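IPT/TIG domain-containing protein (Bacteroides thetaiotaomicron, PDB 3TC9) is of unknown function but probably serves as an auxiliary nutrient-binding protein, pairing an immunoglobulin-like IPT/TIG domain with a six-bladed beta-propeller. Local coordinates at residues Gly230-Pro235 against Ile275-Ser280; Pro235-Leu240 against Tyr299-Lys304; Trp271-Gln276 against Ala284-Val289. All blocks are in the same frame, centred on the assembly; numbering follows the deposited sequence. Where two conformers were deposited one is given.

Interaction 1 of 3, residues Gly230-Pro235 against Ile275-Ser280. With EDO (1,2-ethanediol), chain T.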
# COMPACT_ATOMS: atom_id res chain seq x y z
N GLY B 230 13.90 18.66 -22.82
CA GLY B 230 13.21 17.43 -22.48
C GLY B 230 11.93 17.23 -23.25
O GLY B 230 11.31 18.19 -23.71
N ALA B 231 11.54 15.96 -23.38
CA ALA B 231 10.31 15.55 -24.04
C ALA B 231 9.60 14.51 -23.17
O ALA B 231 10.24 13.88 -22.31
CB ALA B 231 10.59 15.01 -25.43
N GLU B 232 8.29 14.35 -23.35
CA GLU B 232 7.48 13.44 -22.55
C GLU B 232 6.22 13.06 -23.32
O GLU B 232 5.59 13.92 -23.93
CB GLU B 232 7.12 14.11 -21.21
CG GLU B 232 6.03 13.48 -20.36
CD GLU B 232 6.35 12.24 -19.55
OE1 GLU B 232 6.95 11.29 -20.11
OE2 GLU B 232 5.90 12.18 -18.38
N THR B 233 5.86 11.77 -23.31
CA THR B 233 4.65 11.28 -23.97
C THR B 233 3.48 11.27 -22.99
O THR B 233 3.70 11.12 -21.78
CB THR B 233 4.87 9.88 -24.55
OG1 THR B 233 5.45 9.05 -23.54
CG2 THR B 233 5.71 9.88 -25.80
N HIS B 234 2.23 11.42 -23.49
CA HIS B 234 1.02 11.32 -22.66
C HIS B 234 0.83 9.83 -22.31
O HIS B 234 0.91 8.99 -23.21
CB HIS B 234 -0.21 11.92 -23.34
CG HIS B 234 -1.40 11.97 -22.43
ND1 HIS B 234 -2.30 10.93 -22.37
CD2 HIS B 234 -1.74 12.90 -21.51
CE1 HIS B 234 -3.19 11.27 -21.44
NE2 HIS B 234 -2.89 12.45 -20.90
N PRO B 235 0.65 9.45 -21.02
CA PRO B 235 0.61 8.02 -20.68
C PRO B 235 -0.61 7.25 -21.20
O PRO B 235 -0.56 6.01 -21.22
CB PRO B 235 0.68 8.00 -19.14
CG PRO B 235 0.17 9.33 -18.72
CD PRO B 235 0.59 10.29 -19.79
N ILE B 275 8.62 18.44 -18.72
CA ILE B 275 7.20 18.12 -18.54
C ILE B 275 7.14 16.68 -18.02
O ILE B 275 7.80 15.80 -18.58
CB ILE B 275 6.40 18.29 -19.88
CG1 ILE B 275 6.55 19.72 -20.47
CG2 ILE B 275 4.91 17.88 -19.72
CD1 ILE B 275 6.25 19.86 -21.99
N GLN B 276 6.41 16.46 -16.94
CA GLN B 276 6.24 15.16 -16.33
C GLN B 276 4.78 14.96 -16.03
O GLN B 276 4.21 15.70 -15.22
CB GLN B 276 7.10 15.03 -15.08
CG GLN B 276 8.58 15.05 -15.39
CD GLN B 276 9.38 14.39 -14.34
OE1 GLN B 276 10.16 15.03 -13.63
NE2 GLN B 276 9.22 13.09 -14.23
N PHE B 277 4.18 13.95 -16.68
CA PHE B 277 2.77 13.61 -16.51
C PHE B 277 2.52 12.77 -15.29
O PHE B 277 3.25 11.80 -15.04
CB PHE B 277 2.24 12.84 -17.73
CG PHE B 277 1.81 13.69 -18.88
CD1 PHE B 277 0.61 14.38 -18.86
CD2 PHE B 277 2.61 13.78 -20.02
CE1 PHE B 277 0.22 15.17 -19.94
CE2 PHE B 277 2.22 14.58 -21.10
CZ PHE B 277 1.03 15.27 -21.06
N HIS B 278 1.40 13.06 -14.61
CA HIS B 278 0.88 12.26 -13.52
C HIS B 278 0.45 10.89 -14.14
O HIS B 278 -0.01 10.90 -15.29
CB HIS B 278 -0.30 13.01 -12.88
CG HIS B 278 -0.95 12.31 -11.74
ND1 HIS B 278 -1.92 11.35 -11.95
CD2 HIS B 278 -0.77 12.48 -10.41
CE1 HIS B 278 -2.27 10.94 -10.74
NE2 HIS B 278 -1.61 11.60 -9.79
N PRO B 279 0.59 9.74 -13.42
CA PRO B 279 0.22 8.42 -14.01
C PRO B 279 -1.19 8.30 -14.64
O PRO B 279 -1.37 7.49 -15.57
CB PRO B 279 0.34 7.47 -12.83
CG PRO B 279 1.34 8.12 -11.93
CD PRO B 279 1.15 9.57 -12.06
N SER B 280 -2.18 9.11 -14.16
CA SER B 280 -3.55 9.14 -14.72
C SER B 280 -3.58 9.85 -16.08
O SER B 280 -4.50 9.63 -16.88
CB SER B 280 -4.47 9.90 -13.76
OG SER B 280 -4.05 11.25 -13.67
C1 EDO T . -5.42 13.57 -10.28
O1 EDO T . -5.62 12.33 -10.97
C2 EDO T . -6.24 14.68 -10.94
O2 EDO T . -6.27 15.83 -10.08
O HOH W 1 6.64 11.09 -15.22

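Interaction 2 of 3, residues Pro235-Leu240 against Tyr299-Lys304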
# COMPACT_ATOMS: atom_id res chain seq x y z
N PRO B 235 0.65 9.45 -21.02
CA PRO B 235 0.61 8.02 -20.68
C PRO B 235 -0.61 7.25 -21.20
O PRO B 235 -0.56 6.01 -21.22
CB PRO B 235 0.68 8.00 -19.14
CG PRO B 235 0.17 9.33 -18.72
CD PRO B 235 0.59 10.29 -19.79
N ILE B 236 -1.68 7.95 -21.64
CA ILE B 236 -2.87 7.27 -22.14
C ILE B 236 -3.01 7.46 -23.67
O ILE B 236 -3.25 6.48 -24.39
CB ILE B 236 -4.14 7.75 -21.37
CG1 ILE B 236 -3.97 7.72 -19.82
CG2 ILE B 236 -5.46 7.07 -21.86
CD1 ILE B 236 -3.77 6.35 -19.12
N ASN B 237 -2.89 8.71 -24.17
CA ASN B 237 -3.09 9.01 -25.60
C ASN B 237 -1.79 8.92 -26.45
O ASN B 237 -1.88 8.91 -27.68
CB ASN B 237 -3.77 10.37 -25.77
CG ASN B 237 -5.21 10.42 -25.26
OD1 ASN B 237 -5.94 9.43 -25.26
ND2 ASN B 237 -5.64 11.58 -24.80
N GLY B 238 -0.62 8.83 -25.81
CA GLY B 238 0.65 8.63 -26.49
C GLY B 238 1.33 9.74 -27.27
O GLY B 238 2.41 9.50 -27.81
N GLU B 239 0.75 10.97 -27.33
CA GLU B 239 1.39 12.08 -28.05
C GLU B 239 2.61 12.66 -27.27
O GLU B 239 2.68 12.52 -26.05
CB GLU B 239 0.38 13.19 -28.42
CG GLU B 239 -0.11 14.04 -27.26
CD GLU B 239 -1.29 13.53 -26.46
OE1 GLU B 239 -1.65 12.34 -26.57
OE2 GLU B 239 -1.88 14.34 -25.71
N LEU B 240 3.54 13.31 -27.99
CA LEU B 240 4.77 13.84 -27.41
C LEU B 240 4.72 15.35 -27.18
O LEU B 240 4.35 16.11 -28.07
CB LEU B 240 5.94 13.51 -28.34
CG LEU B 240 7.34 13.83 -27.81
CD1 LEU B 240 7.83 12.72 -26.92
CD2 LEU B 240 8.31 14.01 -28.94
N TYR B 299 -4.73 18.48 -18.32
CA TYR B 299 -4.93 17.86 -19.62
C TYR B 299 -6.40 17.98 -20.05
O TYR B 299 -7.29 17.62 -19.28
CB TYR B 299 -4.50 16.40 -19.58
CG TYR B 299 -4.43 15.76 -20.94
CD1 TYR B 299 -3.38 16.05 -21.81
CD2 TYR B 299 -5.37 14.82 -21.35
CE1 TYR B 299 -3.27 15.43 -23.04
CE2 TYR B 299 -5.28 14.21 -22.59
CZ TYR B 299 -4.22 14.51 -23.43
OH TYR B 299 -4.10 13.88 -24.64
N ASP B 300 -6.64 18.48 -21.27
CA ASP B 300 -7.99 18.56 -21.86
C ASP B 300 -8.20 17.27 -22.66
O ASP B 300 -7.59 17.08 -23.72
CB ASP B 300 -8.14 19.83 -22.72
CG ASP B 300 -9.54 20.14 -23.25
OD1 ASP B 300 -10.40 19.20 -23.30
OD2 ASP B 300 -9.78 21.31 -23.65
N TRP B 301 -9.01 16.35 -22.12
CA TRP B 301 -9.24 15.04 -22.73
C TRP B 301 -10.01 15.13 -24.04
O TRP B 301 -9.85 14.26 -24.89
CB TRP B 301 -9.95 14.11 -21.73
CG TRP B 301 -9.06 13.71 -20.59
CD1 TRP B 301 -8.94 14.35 -19.39
CD2 TRP B 301 -8.14 12.60 -20.55
NE1 TRP B 301 -8.03 13.68 -18.59
CE2 TRP B 301 -7.53 12.61 -19.28
CE3 TRP B 301 -7.79 11.59 -21.46
CZ2 TRP B 301 -6.60 11.64 -18.89
CZ3 TRP B 301 -6.86 10.64 -21.08
CH2 TRP B 301 -6.28 10.67 -19.81
N LYS B 302 -10.79 16.20 -24.22
CA LYS B 302 -11.56 16.41 -25.43
C LYS B 302 -10.69 16.88 -26.60
O LYS B 302 -10.93 16.47 -27.74
CB LYS B 302 -12.68 17.42 -25.16
CG LYS B 302 -13.92 16.81 -24.52
CD LYS B 302 -15.21 17.55 -24.97
CE LYS B 302 -15.83 17.01 -26.26
NZ LYS B 302 -16.31 18.09 -27.17
N THR B 303 -9.72 17.75 -26.34
CA THR B 303 -8.84 18.28 -27.39
C THR B 303 -7.53 17.49 -27.45
O THR B 303 -6.73 17.69 -28.37
CB THR B 303 -8.59 19.77 -27.17
OG1 THR B 303 -7.82 19.92 -25.98
CG2 THR B 303 -9.88 20.58 -27.07
N LYS B 304 -7.32 16.58 -26.47
CA LYS B 304 -6.13 15.73 -26.32
C LYS B 304 -4.87 16.63 -26.27
O LYS B 304 -3.89 16.36 -26.96
CB LYS B 304 -6.05 14.64 -27.42
CG LYS B 304 -7.19 13.63 -27.31
CD LYS B 304 -7.06 12.45 -28.26
CE LYS B 304 -8.31 11.60 -28.21
NZ LYS B 304 -8.09 10.26 -28.81
O HOH W 2 -8.70 11.79 -24.83

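Interaction 3 of 3, residues Trp271-Gln276 against Ala284-Val289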
# COMPACT_ATOMS: atom_id res chain seq x y z
N TRP B 271 13.68 29.93 -20.81
CA TRP B 271 12.94 29.11 -19.86
C TRP B 271 13.30 27.63 -20.08
O TRP B 271 12.86 27.01 -21.05
CB TRP B 271 11.42 29.35 -20.00
CG TRP B 271 10.73 29.85 -18.76
CD1 TRP B 271 9.71 29.25 -18.10
CD2 TRP B 271 10.98 31.09 -18.08
NE1 TRP B 271 9.30 30.03 -17.05
CE2 TRP B 271 10.07 31.17 -17.01
CE3 TRP B 271 11.89 32.15 -18.27
CZ2 TRP B 271 10.03 32.26 -16.13
CZ3 TRP B 271 11.85 33.24 -17.40
CH2 TRP B 271 10.93 33.29 -16.35
N GLU B 272 14.16 27.11 -19.20
CA GLU B 272 14.64 25.74 -19.21
C GLU B 272 13.71 24.89 -18.39
O GLU B 272 13.64 25.07 -17.17
CB GLU B 272 16.09 25.66 -18.68
CG GLU B 272 16.67 24.26 -18.65
CD GLU B 272 18.04 24.10 -18.03
OE1 GLU B 272 18.52 25.05 -17.37
OE2 GLU B 272 18.64 23.01 -18.18
N PHE B 273 12.94 23.98 -19.04
CA PHE B 273 12.00 23.16 -18.29
C PHE B 273 11.72 21.78 -18.90
O PHE B 273 11.91 21.58 -20.10
CB PHE B 273 10.65 23.90 -18.08
CG PHE B 273 9.86 24.26 -19.32
CD1 PHE B 273 8.92 23.37 -19.85
CD2 PHE B 273 10.03 25.49 -19.94
CE1 PHE B 273 8.18 23.71 -21.00
CE2 PHE B 273 9.31 25.83 -21.10
CZ PHE B 273 8.37 24.94 -21.61
N HIS B 274 11.24 20.84 -18.04
CA HIS B 274 10.79 19.55 -18.50
C HIS B 274 9.31 19.38 -18.07
O HIS B 274 8.81 20.15 -17.24
CB HIS B 274 11.70 18.38 -18.06
CG HIS B 274 11.90 18.25 -16.58
ND1 HIS B 274 10.99 17.57 -15.79
CD2 HIS B 274 12.91 18.68 -15.81
CE1 HIS B 274 11.47 17.63 -14.57
NE2 HIS B 274 12.62 18.29 -14.52
N ILE B 275 8.62 18.44 -18.72
CA ILE B 275 7.20 18.12 -18.54
C ILE B 275 7.14 16.68 -18.02
O ILE B 275 7.80 15.80 -18.58
CB ILE B 275 6.40 18.29 -19.88
CG1 ILE B 275 6.55 19.72 -20.47
CG2 ILE B 275 4.91 17.88 -19.72
CD1 ILE B 275 6.25 19.86 -21.99
N GLN B 276 6.41 16.46 -16.94
CA GLN B 276 6.24 15.16 -16.33
C GLN B 276 4.78 14.96 -16.03
O GLN B 276 4.21 15.70 -15.22
CB GLN B 276 7.10 15.03 -15.08
CG GLN B 276 8.58 15.05 -15.39
CD GLN B 276 9.38 14.39 -14.34
OE1 GLN B 276 10.16 15.03 -13.63
NE2 GLN B 276 9.22 13.09 -14.23
N ALA B 284 0.10 17.50 -15.93
CA ALA B 284 1.54 17.39 -15.91
C ALA B 284 2.12 18.49 -15.06
O ALA B 284 1.53 19.56 -14.95
CB ALA B 284 2.10 17.45 -17.32
N TYR B 285 3.27 18.20 -14.42
CA TYR B 285 4.05 19.21 -13.73
C TYR B 285 5.06 19.73 -14.75
O TYR B 285 5.59 18.94 -15.55
CB TYR B 285 4.74 18.68 -12.46
CG TYR B 285 3.84 18.57 -11.25
CD1 TYR B 285 2.90 19.56 -10.96
CD2 TYR B 285 3.94 17.48 -10.38
CE1 TYR B 285 2.08 19.47 -9.83
CE2 TYR B 285 3.10 17.37 -9.27
CZ TYR B 285 2.17 18.37 -8.99
OH TYR B 285 1.38 18.28 -7.87
N ILE B 286 5.23 21.05 -14.78
CA ILE B 286 6.19 21.72 -15.64
C ILE B 286 7.25 22.25 -14.66
O ILE B 286 6.96 23.13 -13.85
CB ILE B 286 5.50 22.79 -16.53
CG1 ILE B 286 4.51 22.10 -17.52
CG2 ILE B 286 6.56 23.63 -17.28
CD1 ILE B 286 3.73 23.00 -18.45
N VAL B 287 8.42 21.59 -14.65
CA VAL B 287 9.50 21.86 -13.72
C VAL B 287 10.47 22.79 -14.37
O VAL B 287 11.20 22.37 -15.30
CB VAL B 287 10.16 20.53 -13.26
CG1 VAL B 287 11.36 20.75 -12.33
CG2 VAL B 287 9.11 19.60 -12.61
N VAL B 288 10.51 24.07 -13.87
CA VAL B 288 11.39 25.10 -14.43
C VAL B 288 12.74 25.09 -13.69
O VAL B 288 12.91 25.70 -12.63
CB VAL B 288 10.78 26.51 -14.53
CG1 VAL B 288 11.60 27.36 -15.50
CG2 VAL B 288 9.33 26.42 -14.99
N VAL B 289 13.69 24.38 -14.30
CA VAL B 289 15.06 24.13 -13.81
C VAL B 289 15.81 25.45 -13.53
O VAL B 289 16.43 25.57 -12.46
CB VAL B 289 15.84 23.27 -14.84
CG1 VAL B 289 17.23 22.88 -14.32
CG2 VAL B 289 15.04 22.02 -15.21

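Interaction 1 of 3, residues Gly230-Pro235 against Ile275-Ser280
Phe277 is gripped by three side chains from Glu232 to Pro235, and its ring marks the tightly packed part of this contact. His234 sends the CD2 edge of its imidazole onto a face of the phenyl ring, giving a T-shaped pair with centroids 4.8 Å apart and planes at 80°. The same face also receives a CH-pi contact from His234 CA, which lies 4.2 Å from the centroid of the Phe277 ring. At the rim, near the ring plane, Glu232 CG comes within 3.4 Å of Phe277 CD2, while Pro235 CD packs on Phe277 CB at 3.7 Å. With CG placed beside its carbonyl carbon (chi1 166°) and a bend at chi2, Glu232 swings its carboxylate toward the neighbouring backbone: OE2 accepts Phe277 N-H through its anti lone pair at 3.0 Å, almost straight at 173°. This side-chain bond ties together two strand segments, 231-233 and 275-277, whose axes stay 6.6 Å apart at closest, wider than the usual spacing of hydrogen-bonded strands.

Packing thins toward Pro279, an exposed residue, where Pro235 CG only approaches Pro279 O at 4.0 Å. A water beside Glu232 OE2, Gln276 NE2 and Phe277 O makes only weak bonds to them; the Gln276 amide is held mainly by Gly337, whose N donates to OE1. Beyond, Ser280 OG makes a weak bond to a 1,2-ethanediol, probably from the crystallisation liquor, which lies over one face of the His278 ring.

The two strands are the first of consecutive four-stranded propeller blades, facing each other across the blade interface. Strand 231-233 is bonded to 240-244, and Thr233 OG1 reaches back to Trp186 O; His234 NE2 bonds Gly281 O in the turn after 273-277, and Phe277 rests on Ala284 and Leu306 of strands 283-288 and 305-312.

Interaction 2 of 3, residues Pro235-Leu240 against Tyr299-Lys304
Asn237 and Glu239 meet the phenol of Tyr299 from the turn joining strands 231-233 and 240-244. Traced outward, Asn237 first brings CB to within 3.7 Å of Tyr299 OH. Asn237 CG, turned anti to the carbonyl carbon (chi1 -66°), lies beside the aliphatic chain of Lys304, 4.1 Å from Lys304 CD. At the tip, Asn237 ND2 donates to Tyr299 OH at 2.8 Å with an N-H...O angle of 172°, and the hydroxyl lies in the amide plane. Asn237 ND2 also donates to a water that in turn donates to Trp301 O, and ND2 rests 3.6 Å from Lys304 CG; the extended Lys304 chain crosses the Asn237 side chain at about a right angle.

The Glu239 side chain runs head-on against that of Tyr299, from the opposite direction. Its OE2 lies at the edge of the Tyr299 ring and accepts the hydroxyl's hydrogen bond through its syn lone pair, in a short bond of 2.5 Å between Tyr299 OH and Glu239 OE2. More loosely, Ile236 CG1 touches the edge of Trp301 at CH2, 3.7 Å away; a face of that indole is laid over Tyr299 CD2.

Donating to Glu239 and accepting from Asn237, the hydroxyl has its orientation set by both bonds. Glu239 OE2 also bonds Tyr241 OH and has a long, weak ion pair with Arg252, whose NH2 also bonds Lys304 O. The carboxylate is therefore probably ionised, with the arginine offsetting its closeness to the Lys304 carbonyl, an acceptor like itself.

Interaction 3 of 3, residues Trp271-Gln276 against Ala284-Val289
Phe273 and Ile286 lie side by side and point the same way across a beta hairpin, the two leading strands of one propeller blade. The strand axes run antiparallel at 164° and approach to 4.7 Å. Backbone bonds join the hydrogen-bonded pairs His274-Val287 and Gln276-Tyr285, the shortest being Tyr285 N to Gln276 O at 2.8 Å. Phe273, Ile275, Ile286 and Val288 occupy one face of the sheet; His274, Gln276, Tyr285 and Val287 occupy the other.

On the first face, Ile286 CG2 reaches Phe273 CD1 at 3.5 Å, obliquely to the ring, and Ile275 CG2 meets Ala284 CB at 3.7 Å. Trp271 crosses Val288 at a slant and offers a ring face: Val288 CG1 stands 4.0 Å from the centroid of the five-membered ring of Trp271, 23° off the normal. The indole NE1 is bonded to Tyr293 OH of the next strand.

On the second face, in one of its two conformers and so less certainly, His274 lies alongside Val287 and turns a ring face to Val287 CB, 3.8 Å from the ring centroid, while His274 NE2 bonds Arg335 O in the following blade. Gln276 OE1 also crosses to that blade, accepting from Gly337 N.

At the open end of the hairpin, the Glu272 chain slants past Val289 toward a salt bridge of OE2 with Arg182. Glu272 O takes a weak, bent bond from Val289 N (3.0 Å, 123°) as well as a longer CA-H...O contact from Val288 CA at 3.5 Å.

In the fold
Interactions 1 and 2 join two consecutive four-stranded propeller blades, spanning residues 231-265 and 273-312, whereas interaction 3 lies within the second. Interactions 1 and 3 have centres about 11 Å apart and share Ile275 and Gln276 on strand 273-277, which pairs with 283-288 on one side and faces strand 231-233 on the other. Interactions 1 and 2, with centres about 10 Å apart, share Pro235 and touch where His234 CD2 packs on Tyr299 CE1 at 3.3 Å. Along the chain their segments alternate, and interaction 3 is nested inside the loop that interaction 2 closes. The blade interface is thus held both at the leading strands and farther out at the turns.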